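Local coordinates for VgrG protein (Vibrio cholerae, PDB 4DTH) that binds ATP and magnesium and, as the actin cross-linking domain of a VgrG toxin, probably joins G-actin monomers covalently to one another, at residues I27-A32 with Y362-E367; E216-K221 with K292-A297; Q128-I133 with I142-A147. One frame throughout, in Å; residues are numbered along the deposited sequence.

Contact 1: residues I27-A32 with Y362-E367; sequences IENELA and YLPKTE. With MG (magnesium ion), chain E; ATP (adenosine-5'-triphosphate), chain B.
Ile27 is the residue on which the loop 362-367, where the ordered chain ends, closes against strand 24-30. Its two branches divide the work. Ile27 CG2 meets Leu363 CD2 at 3.9 Å, the two side chains passing in opposite senses, while Ile27 CD1 meets the ring carbon Pro364 CD at 3.7 Å. Ile27 CD1 also lies 3.7 Å from Tyr362 O, a van der Waals approach to a backbone carbonyl. With chi1 at 63°, CG1 sits between the backbone N and the carbonyl carbon, which carries CD1 toward the proline. With no hydrogen bond between them, the segments meet through van der Waals contact, mostly around Ile27.

Packing is close there; the Asn29 side chain also lies against Pro364, and Met111 of helix 101-124 adds to this layer. Beyond it the segments part: Lys365 is exposed, as is Ala32 at the end of the other segment. The Tyr362 ring turns from the strand to helix 101-124, touching Val104, its OH bonded to Met98 O.

Strand alternation turns Glu28 away from the loop. Glu28 CG is 3.6 Å from ATP O3', and Glu28 OE2 binds a magnesium ion at 2.6 Å, a long bond. Glu28 belongs to both magnesium sites, shared with Glu90 in one and with Gln174 and Glu351 in the other. The strand thus offers a largely apolar side to the loop and, on the other, a carboxylate to the magnesium beside ATP, where the cation probably offsets its charge against the phosphates.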
loop_
_atom_site.group_PDB
_atom_site.type_symbol
_atom_site.label_atom_id
_atom_site.label_comp_id
_atom_site.label_asym_id
_atom_site.label_seq_id
_atom_site.Cartn_x
_atom_site.Cartn_y
_atom_site.Cartn_z
ATOM N N ILE A 27 -3.104 -0.649 -7.730
ATOM C CA ILE A 27 -2.287 -1.856 -7.881
ATOM C C ILE A 27 -0.800 -1.504 -7.872
ATOM O O ILE A 27 -0.420 -0.401 -8.267
ATOM C CB ILE A 27 -2.672 -2.737 -9.113
ATOM C CG1 ILE A 27 -2.444 -1.980 -10.457
ATOM C CG2 ILE A 27 -4.112 -3.300 -8.999
ATOM C CD1 ILE A 27 -2.513 -2.851 -11.754
ATOM N N GLU A 28 0.022 -2.446 -7.406
ATOM C CA GLU A 28 1.481 -2.344 -7.348
ATOM C C GLU A 28 2.005 -3.543 -8.078
ATOM O O GLU A 28 1.532 -4.662 -7.857
ATOM C CB GLU A 28 1.989 -2.318 -5.905
ATOM C CG GLU A 28 1.637 -1.044 -5.167
ATOM C CD GLU A 28 1.826 -1.140 -3.666
ATOM O OE1 GLU A 28 1.141 -1.967 -3.022
ATOM O OE2 GLU A 28 2.667 -0.384 -3.135
ATOM N N ASN A 29 2.939 -3.319 -8.995
ATOM C CA ASN A 29 3.404 -4.369 -9.876
ATOM C C ASN A 29 4.913 -4.285 -10.105
ATOM O O ASN A 29 5.378 -3.461 -10.902
ATOM C CB ASN A 29 2.628 -4.171 -11.190
ATOM C CG ASN A 29 2.802 -5.203 -12.258
ATOM O OD1 ASN A 29 2.616 -4.908 -13.446
ATOM N ND2 ASN A 29 3.083 -6.419 -11.869
ATOM N N GLU A 30 5.669 -5.140 -9.393
ATOM C CA GLU A 30 7.128 -5.168 -9.509
ATOM C C GLU A 30 7.522 -5.940 -10.766
ATOM O O GLU A 30 7.029 -7.037 -11.005
ATOM C CB GLU A 30 7.766 -5.770 -8.251
ATOM C CG GLU A 30 9.263 -5.542 -8.129
ATOM C CD GLU A 30 9.909 -6.255 -6.954
ATOM O OE1 GLU A 30 11.062 -5.908 -6.623
ATOM O OE2 GLU A 30 9.264 -7.146 -6.356
ATOM N N LEU A 31 8.374 -5.347 -11.585
ATOM C CA LEU A 31 8.795 -5.972 -12.839
ATOM C C LEU A 31 10.017 -6.862 -12.660
ATOM O O LEU A 31 10.867 -6.593 -11.808
ATOM C CB LEU A 31 9.099 -4.900 -13.897
ATOM C CG LEU A 31 7.995 -3.899 -14.250
ATOM C CD1 LEU A 31 8.472 -2.945 -15.290
ATOM C CD2 LEU A 31 6.702 -4.595 -14.730
ATOM N N ALA A 32 10.105 -7.927 -13.475
ATOM C CA ALA A 32 11.273 -8.805 -13.514
ATOM C C ALA A 32 11.959 -8.617 -14.858
ATOM O O ALA A 32 11.293 -8.341 -15.862
ATOM C CB ALA A 32 10.861 -10.261 -13.344
ATOM N N TYR A 362 -8.055 -7.480 -11.655
ATOM C CA TYR A 362 -7.549 -6.100 -11.632
ATOM C C TYR A 362 -6.057 -6.036 -11.993
ATOM O O TYR A 362 -5.522 -4.949 -12.204
ATOM C CB TYR A 362 -7.765 -5.483 -10.234
ATOM C CG TYR A 362 -9.226 -5.258 -9.894
ATOM C CD1 TYR A 362 -9.868 -4.074 -10.244
ATOM C CD2 TYR A 362 -9.961 -6.225 -9.215
ATOM C CE1 TYR A 362 -11.214 -3.864 -9.944
ATOM C CE2 TYR A 362 -11.309 -6.023 -8.898
ATOM C CZ TYR A 362 -11.928 -4.838 -9.265
ATOM O OH TYR A 362 -13.253 -4.625 -8.971
ATOM N N LEU A 363 -5.384 -7.196 -12.022
ATOM C CA LEU A 363 -3.943 -7.257 -12.234
ATOM C C LEU A 363 -3.550 -7.685 -13.647
ATOM O O LEU A 363 -4.145 -8.618 -14.196
ATOM C CB LEU A 363 -3.286 -8.179 -11.177
ATOM C CG LEU A 363 -2.988 -7.600 -9.765
ATOM C CD1 LEU A 363 -1.942 -6.479 -9.798
ATOM C CD2 LEU A 363 -4.254 -7.157 -9.036
ATOM N N PRO A 364 -2.541 -7.018 -14.246
ATOM C CA PRO A 364 -2.087 -7.434 -15.582
ATOM C C PRO A 364 -1.334 -8.755 -15.523
ATOM O O PRO A 364 -0.658 -9.049 -14.529
ATOM C CB PRO A 364 -1.177 -6.288 -16.026
ATOM C CG PRO A 364 -0.666 -5.692 -14.759
ATOM C CD PRO A 364 -1.723 -5.905 -13.711
ATOM N N LYS A 365 -1.471 -9.560 -16.582
ATOM C CA LYS A 365 -0.830 -10.873 -16.668
ATOM C C LYS A 365 0.044 -10.921 -17.919
ATOM O O LYS A 365 -0.479 -10.674 -19.005
ATOM C CB LYS A 365 -1.899 -12.006 -16.724
ATOM C CG LYS A 365 -3.305 -11.636 -16.199
ATOM C CD LYS A 365 -4.327 -11.300 -17.329
ATOM C CE LYS A 365 -5.658 -10.794 -16.796
ATOM N NZ LYS A 365 -6.634 -10.529 -17.892
ATOM N N THR A 366 1.364 -11.246 -17.781
ATOM C CA THR A 366 2.262 -11.363 -18.944
ATOM C C THR A 366 1.741 -12.498 -19.853
ATOM O O THR A 366 1.453 -13.591 -19.370
ATOM C CB THR A 366 3.726 -11.651 -18.528
ATOM O OG1 THR A 366 4.241 -10.569 -17.767
ATOM C CG2 THR A 366 4.653 -11.885 -19.731
ATOM N N GLU A 367 1.628 -12.209 -21.147
ATOM C CA GLU A 367 1.178 -13.177 -22.139
ATOM C C GLU A 367 2.289 -14.138 -22.504
ATOM O O GLU A 367 3.403 -13.724 -22.829
HETATM MG MG MG E . 4.551 1.217 -3.819
HETATM P PG ATP B . 4.184 1.323 1.956
HETATM O O1G ATP B . 3.375 0.070 2.058
HETATM O O2G ATP B . 3.928 2.228 3.128
HETATM O O3G ATP B . 5.659 1.043 1.886
HETATM P PB ATP B . 4.032 3.329 -0.107
HETATM O O1B ATP B . 4.137 4.444 0.857
HETATM O O2B ATP B . 5.353 3.190 -0.826
HETATM O O3B ATP B . 3.719 2.062 0.613
HETATM P PA ATP B . 1.503 4.203 -1.028
HETATM O O1A ATP B . 1.257 4.533 0.391
HETATM O O2A ATP B . 1.430 5.508 -1.826
HETATM O O3A ATP B . 2.867 3.620 -1.168
HETATM O "O5'" ATP B . 0.389 3.155 -1.514
HETATM C "C5'" ATP B . 0.315 2.926 -2.931
HETATM C "C4'" ATP B . -0.848 2.047 -3.309
HETATM O "O4'" ATP B . -2.090 2.617 -2.804
HETATM C "C3'" ATP B . -1.049 1.915 -4.819
HETATM O "O3'" ATP B . -1.535 0.628 -5.194
HETATM C "C2'" ATP B . -2.072 3.009 -5.095
HETATM O "O2'" ATP B . -2.734 2.880 -6.342
HETATM C "C1'" ATP B . -2.977 2.804 -3.898
HETATM N N9 ATP B . -3.912 3.890 -3.592
HETATM C C8 ATP B . -3.603 5.195 -3.315
HETATM N N7 ATP B . -4.653 5.940 -3.066
HETATM C C5 ATP B . -5.725 5.068 -3.192
HETATM C C6 ATP B . -7.116 5.230 -3.039
HETATM N N6 ATP B . -7.704 6.388 -2.711
HETATM N N1 ATP B . -7.898 4.140 -3.219
HETATM C C2 ATP B . -7.324 2.975 -3.529
HETATM N N3 ATP B . -6.033 2.699 -3.696
HETATM C C4 ATP B . -5.273 3.795 -3.518
#

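Contact 2: residues E216-K221 with K292-A297; sequences ENLDDK and KSDAKA
Asp294, on the first turn of helix 292-307, grips two successive backbone N-H groups of the loop 216-221 with its carboxylate. Asp294 OD1 accepts from Asp219 N at 2.9 Å (N-H...O angle 150°) and Asp294 OD2 from Asp220 N at 2.8 Å (156°), each through its syn lone pair. With both oxygens engaged, the rotation of the carboxylate is well defined. Asp294 OD1 accepts a second bond, from a water at 2.7 Å that also lies 2.6 Å from Ser293 OG and is weakly linked to Asn217 O.

The loop joins helix 204-212 to helix 221-245, and Asp220 is the N-cap of the latter: its OD1 accepts from Leu223 N. Asp294 therefore holds the backbone of the capping residue, while that residue's own carboxylate serves the next helix.

Asp219 OD2 approaches Asp294 OD1 to 3.5 Å, with the carboxylate planes 29° apart. The hydrogen bond between Ser291 OG and Asp219 OD2, together with the N-H donors to Asp294, probably eases this like-charge contact.

Farther along the helix the contact turns to packing round Ala297 CB. Leu218 CD2 lies 3.9 Å from Ala297 CB, and Glu216 OE1 comes to 3.6 Å from the same Ala297 CB.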
loop_
_atom_site.group_PDB
_atom_site.type_symbol
_atom_site.label_atom_id
_atom_site.label_comp_id
_atom_site.label_asym_id
_atom_site.label_seq_id
_atom_site.Cartn_x
_atom_site.Cartn_y
_atom_site.Cartn_z
ATOM N N GLU A 216 -26.161 3.340 27.962
ATOM C CA GLU A 216 -25.633 4.493 27.271
ATOM C C GLU A 216 -26.508 4.931 26.143
ATOM O O GLU A 216 -27.029 4.117 25.381
ATOM C CB GLU A 216 -24.211 4.238 26.808
ATOM C CG GLU A 216 -23.261 4.113 27.982
ATOM C CD GLU A 216 -21.808 4.034 27.586
ATOM O OE1 GLU A 216 -21.349 4.933 26.846
ATOM O OE2 GLU A 216 -21.113 3.092 28.032
ATOM N N ASN A 217 -26.711 6.242 26.079
ATOM C CA ASN A 217 -27.512 6.820 25.031
ATOM C C ASN A 217 -26.540 7.308 23.971
ATOM O O ASN A 217 -25.999 8.412 24.074
ATOM C CB ASN A 217 -28.394 7.933 25.577
ATOM C CG ASN A 217 -29.572 8.210 24.693
ATOM O OD1 ASN A 217 -30.173 7.304 24.098
ATOM N ND2 ASN A 217 -29.929 9.475 24.584
ATOM N N LEU A 218 -26.236 6.422 23.014
ATOM C CA LEU A 218 -25.267 6.743 21.970
ATOM C C LEU A 218 -25.898 7.456 20.801
ATOM O O LEU A 218 -27.022 7.128 20.409
ATOM C CB LEU A 218 -24.480 5.496 21.521
ATOM C CG LEU A 218 -23.620 4.810 22.600
ATOM C CD1 LEU A 218 -22.896 3.622 22.017
ATOM C CD2 LEU A 218 -22.598 5.780 23.219
ATOM N N ASP A 219 -25.164 8.443 20.251
ATOM C CA ASP A 219 -25.598 9.228 19.096
ATOM C C ASP A 219 -25.875 8.321 17.901
ATOM O O ASP A 219 -26.951 8.398 17.300
ATOM C CB ASP A 219 -24.572 10.321 18.771
ATOM C CG ASP A 219 -24.524 11.419 19.819
ATOM O OD1 ASP A 219 -25.607 11.954 20.193
ATOM O OD2 ASP A 219 -23.399 11.761 20.257
ATOM N N ASP A 220 -24.934 7.391 17.628
ATOM C CA ASP A 220 -25.086 6.408 16.572
ATOM C C ASP A 220 -24.470 5.122 17.073
ATOM O O ASP A 220 -23.271 4.893 16.892
ATOM C CB ASP A 220 -24.429 6.894 15.265
ATOM C CG ASP A 220 -24.869 6.137 14.024
ATOM O OD1 ASP A 220 -25.164 4.918 14.135
ATOM O OD2 ASP A 220 -24.873 6.741 12.935
ATOM N N LYS A 221 -25.285 4.309 17.764
ATOM C CA LYS A 221 -24.842 3.048 18.362
ATOM C C LYS A 221 -24.276 1.996 17.399
ATOM O O LYS A 221 -23.319 1.313 17.756
ATOM C CB LYS A 221 -25.897 2.471 19.317
ATOM C CG LYS A 221 -27.145 1.944 18.646
ATOM C CD LYS A 221 -28.180 1.586 19.682
ATOM C CE LYS A 221 -28.818 0.247 19.424
ATOM N NZ LYS A 221 -29.672 0.257 18.207
ATOM N N LYS A 292 -18.038 13.507 19.385
ATOM C CA LYS A 292 -17.042 13.581 20.468
ATOM C C LYS A 292 -17.424 12.579 21.590
ATOM O O LYS A 292 -16.572 11.814 22.049
ATOM C CB LYS A 292 -16.961 15.029 21.016
ATOM C CG LYS A 292 -15.877 15.299 22.066
ATOM C CD LYS A 292 -16.221 16.528 22.920
ATOM C CE LYS A 292 -15.244 16.756 24.051
ATOM N NZ LYS A 292 -15.866 17.494 25.185
ATOM N N SER A 293 -18.724 12.545 21.951
ATOM C CA SER A 293 -19.302 11.672 22.976
ATOM C C SER A 293 -19.184 10.173 22.636
ATOM O O SER A 293 -18.709 9.404 23.477
ATOM C CB SER A 293 -20.757 12.053 23.235
ATOM O OG SER A 293 -21.318 11.235 24.246
ATOM N N ASP A 294 -19.620 9.765 21.421
ATOM C CA ASP A 294 -19.549 8.375 20.941
ATOM C C ASP A 294 -18.107 7.882 20.854
ATOM O O ASP A 294 -17.847 6.734 21.217
ATOM C CB ASP A 294 -20.229 8.210 19.574
ATOM C CG ASP A 294 -21.743 8.136 19.604
ATOM O OD1 ASP A 294 -22.337 8.443 20.665
ATOM O OD2 ASP A 294 -22.336 7.750 18.570
ATOM N N ALA A 295 -17.181 8.740 20.371
ATOM C CA ALA A 295 -15.755 8.411 20.263
ATOM C C ALA A 295 -15.179 8.122 21.651
ATOM O O ALA A 295 -14.478 7.120 21.813
ATOM C CB ALA A 295 -14.992 9.552 19.592
ATOM N N LYS A 296 -15.538 8.957 22.666
ATOM C CA LYS A 296 -15.096 8.779 24.054
ATOM C C LYS A 296 -15.527 7.401 24.574
ATOM O O LYS A 296 -14.701 6.688 25.146
ATOM C CB LYS A 296 -15.609 9.917 24.969
ATOM C CG LYS A 296 -14.736 11.180 24.939
ATOM C CD LYS A 296 -15.237 12.273 25.907
ATOM C CE LYS A 296 -14.351 13.503 25.913
ATOM N NZ LYS A 296 -14.860 14.588 26.791
ATOM N N ALA A 297 -16.791 7.006 24.304
ATOM C CA ALA A 297 -17.375 5.720 24.707
ATOM C C ALA A 297 -16.664 4.541 24.033
ATOM O O ALA A 297 -16.359 3.553 24.702
ATOM C CB ALA A 297 -18.865 5.693 24.390
HETATM O O HOH W 1 -22.742 9.275 23.213
#

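Contact 3: residues Q128-I133 with I142-A147; sequences QPLAPI and IEITNA
Ile142 N donates to Ile133 O at 2.8 Å in the one hydrogen bond between the segments. It is nearly straight, with an N-H...O angle of 173° and a C=O...N angle of 169°.

Side-chain packing runs along one side of the strand. Ile133 and Ile142 run alongside one another in the same sense, with Ile133 CD1 3.8 Å from Ile142 CD1. The Ile133 side chain sets off away from the strand; chi1 of 56° and a further turn about chi2 bring its end back beside Ile142. Leu130 lies roughly perpendicular to Ile142, and Leu130 CB meets Ile144 CD1 at 3.8 Å. The Pro132 ring packs across Ile144, with Pro132 CD 4.0 Å from Ile144 CG1.

The topology is a chain reversal: after helix 101-124 the loop runs out past strand 140-144, and the chain turns back into that strand, whose other edge pairs antiparallel with strand 45-51. Residues 142 and 144 face the loop, whereas Glu143 points away and forms a salt bridge with Lys50. His117 of the helix touches Leu130, Ile133 and Ile142, and Trp113 also touches Ile142, so Leu130, Ile133 and Ile142 pack against that helix together.

Contacts with the backbone complete the interface. Pro132 CA is 3.2 Å from Ile142 O. Ile144 CG1 packs on Leu130 O at 3.4 Å. At the far end the contact thins to Pro129 CB and Ala147 O, 4.0 Å apart.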
loop_
_atom_site.group_PDB
_atom_site.type_symbol
_atom_site.label_atom_id
_atom_site.label_comp_id
_atom_site.label_asym_id
_atom_site.label_seq_id
_atom_site.Cartn_x
_atom_site.Cartn_y
_atom_site.Cartn_z
ATOM N N GLN A 128 20.570 3.168 -20.585
ATOM C CA GLN A 128 20.173 4.520 -20.967
ATOM C C GLN A 128 18.849 4.869 -20.302
ATOM O O GLN A 128 18.040 3.963 -20.026
ATOM C CB GLN A 128 19.997 4.634 -22.484
ATOM C CG GLN A 128 21.295 4.639 -23.246
ATOM C CD GLN A 128 20.967 4.434 -24.683
ATOM O OE1 GLN A 128 20.181 5.129 -25.297
ATOM N NE2 GLN A 128 21.459 3.389 -25.220
ATOM N N PRO A 129 18.568 6.185 -20.087
ATOM C CA PRO A 129 17.268 6.523 -19.500
ATOM C C PRO A 129 16.151 6.236 -20.489
ATOM O O PRO A 129 16.371 6.231 -21.711
ATOM C CB PRO A 129 17.349 8.035 -19.255
ATOM C CG PRO A 129 18.433 8.529 -20.115
ATOM C CD PRO A 129 19.372 7.401 -20.381
ATOM N N LEU A 130 14.950 6.016 -19.956
ATOM C CA LEU A 130 13.729 5.864 -20.732
ATOM C C LEU A 130 13.435 7.248 -21.304
ATOM O O LEU A 130 13.673 8.252 -20.618
ATOM C CB LEU A 130 12.573 5.517 -19.775
ATOM C CG LEU A 130 11.886 4.166 -19.846
ATOM C CD1 LEU A 130 10.470 4.286 -19.304
ATOM C CD2 LEU A 130 11.801 3.617 -21.264
ATOM N N ALA A 131 12.958 7.314 -22.553
ATOM C CA ALA A 131 12.625 8.584 -23.184
ATOM C C ALA A 131 11.107 8.803 -23.135
ATOM O O ALA A 131 10.347 7.839 -23.280
ATOM C CB ALA A 131 13.103 8.604 -24.630
ATOM N N PRO A 132 10.662 10.075 -22.957
ATOM C CA PRO A 132 9.215 10.337 -22.987
ATOM C C PRO A 132 8.705 10.213 -24.422
ATOM O O PRO A 132 9.110 10.979 -25.310
ATOM C CB PRO A 132 9.072 11.751 -22.418
ATOM C CG PRO A 132 10.399 12.350 -22.473
ATOM C CD PRO A 132 11.436 11.323 -22.775
ATOM N N ILE A 133 7.962 9.143 -24.684
ATOM C CA ILE A 133 7.452 8.824 -26.013
ATOM C C ILE A 133 5.971 8.501 -25.941
ATOM O O ILE A 133 5.429 8.267 -24.855
ATOM C CB ILE A 133 8.253 7.631 -26.660
ATOM C CG1 ILE A 133 8.245 6.351 -25.776
ATOM C CG2 ILE A 133 9.682 8.029 -27.030
ATOM C CD1 ILE A 133 7.114 5.403 -26.043
ATOM N N ILE A 142 4.495 8.153 -22.219
ATOM C CA ILE A 142 5.437 8.125 -21.105
ATOM C C ILE A 142 5.865 9.558 -20.850
ATOM O O ILE A 142 6.252 10.262 -21.784
ATOM C CB ILE A 142 6.708 7.254 -21.391
ATOM C CG1 ILE A 142 6.363 5.779 -21.645
ATOM C CG2 ILE A 142 7.730 7.385 -20.250
ATOM C CD1 ILE A 142 7.571 4.931 -22.261
ATOM N N GLU A 143 5.836 9.967 -19.588
ATOM C CA GLU A 143 6.342 11.255 -19.140
ATOM C C GLU A 143 7.479 10.920 -18.177
ATOM O O GLU A 143 7.315 10.035 -17.333
ATOM C CB GLU A 143 5.258 12.062 -18.410
ATOM C CG GLU A 143 4.145 12.570 -19.311
ATOM C CD GLU A 143 4.454 13.800 -20.145
ATOM O OE1 GLU A 143 3.608 14.148 -21.000
ATOM O OE2 GLU A 143 5.530 14.417 -19.956
ATOM N N ILE A 144 8.640 11.573 -18.332
ATOM C CA ILE A 144 9.804 11.352 -17.466
ATOM C C ILE A 144 9.943 12.538 -16.520
ATOM O O ILE A 144 10.131 13.667 -16.975
ATOM C CB ILE A 144 11.110 11.080 -18.288
ATOM C CG1 ILE A 144 10.995 9.793 -19.153
ATOM C CG2 ILE A 144 12.371 11.067 -17.388
ATOM C CD1 ILE A 144 10.709 8.474 -18.371
ATOM N N THR A 145 9.858 12.282 -15.215
ATOM C CA THR A 145 9.949 13.339 -14.197
ATOM C C THR A 145 11.331 13.443 -13.580
ATOM O O THR A 145 11.686 14.500 -13.056
ATOM C CB THR A 145 8.814 13.233 -13.200
ATOM O OG1 THR A 145 8.912 11.971 -12.553
ATOM C CG2 THR A 145 7.449 13.398 -13.871
ATOM N N ASN A 146 12.126 12.364 -13.674
ATOM C CA ASN A 146 13.515 12.371 -13.241
ATOM C C ASN A 146 14.364 11.749 -14.348
ATOM O O ASN A 146 14.436 10.524 -14.471
ATOM C CB ASN A 146 13.738 11.691 -11.886
ATOM C CG ASN A 146 15.144 11.875 -11.350
ATOM O OD1 ASN A 146 16.016 12.479 -11.986
ATOM N ND2 ASN A 146 15.401 11.364 -10.163
ATOM N N ALA A 147 14.983 12.611 -15.171
ATOM C CA ALA A 147 15.834 12.187 -16.281
ATOM C C ALA A 147 17.156 11.584 -15.794
ATOM O O ALA A 147 17.836 10.914 -16.573
ATOM C CB ALA A 147 16.093 13.357 -17.222
#

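How the contacts relate
Contact 1 alone reaches the nucleotide site, through Ile27 and Glu28. Contact 3 lies on the same side of the molecule, its centre 20 Å from that of contact 1 and the nearest atoms about 9 Å apart. Helix 101-124 links them, since Met111 touches residues of contact 1 while Trp113 and His117 touch those of contact 3. Contact 2 belongs to the distant helical part: its centre is 44 Å from that of contact 1 and 53 Å from that of contact 3, across the chain's centre from both. In sequence, contacts 3 and 2 follow one another within the long span between residues 32 and 362 that contact 1 brings together.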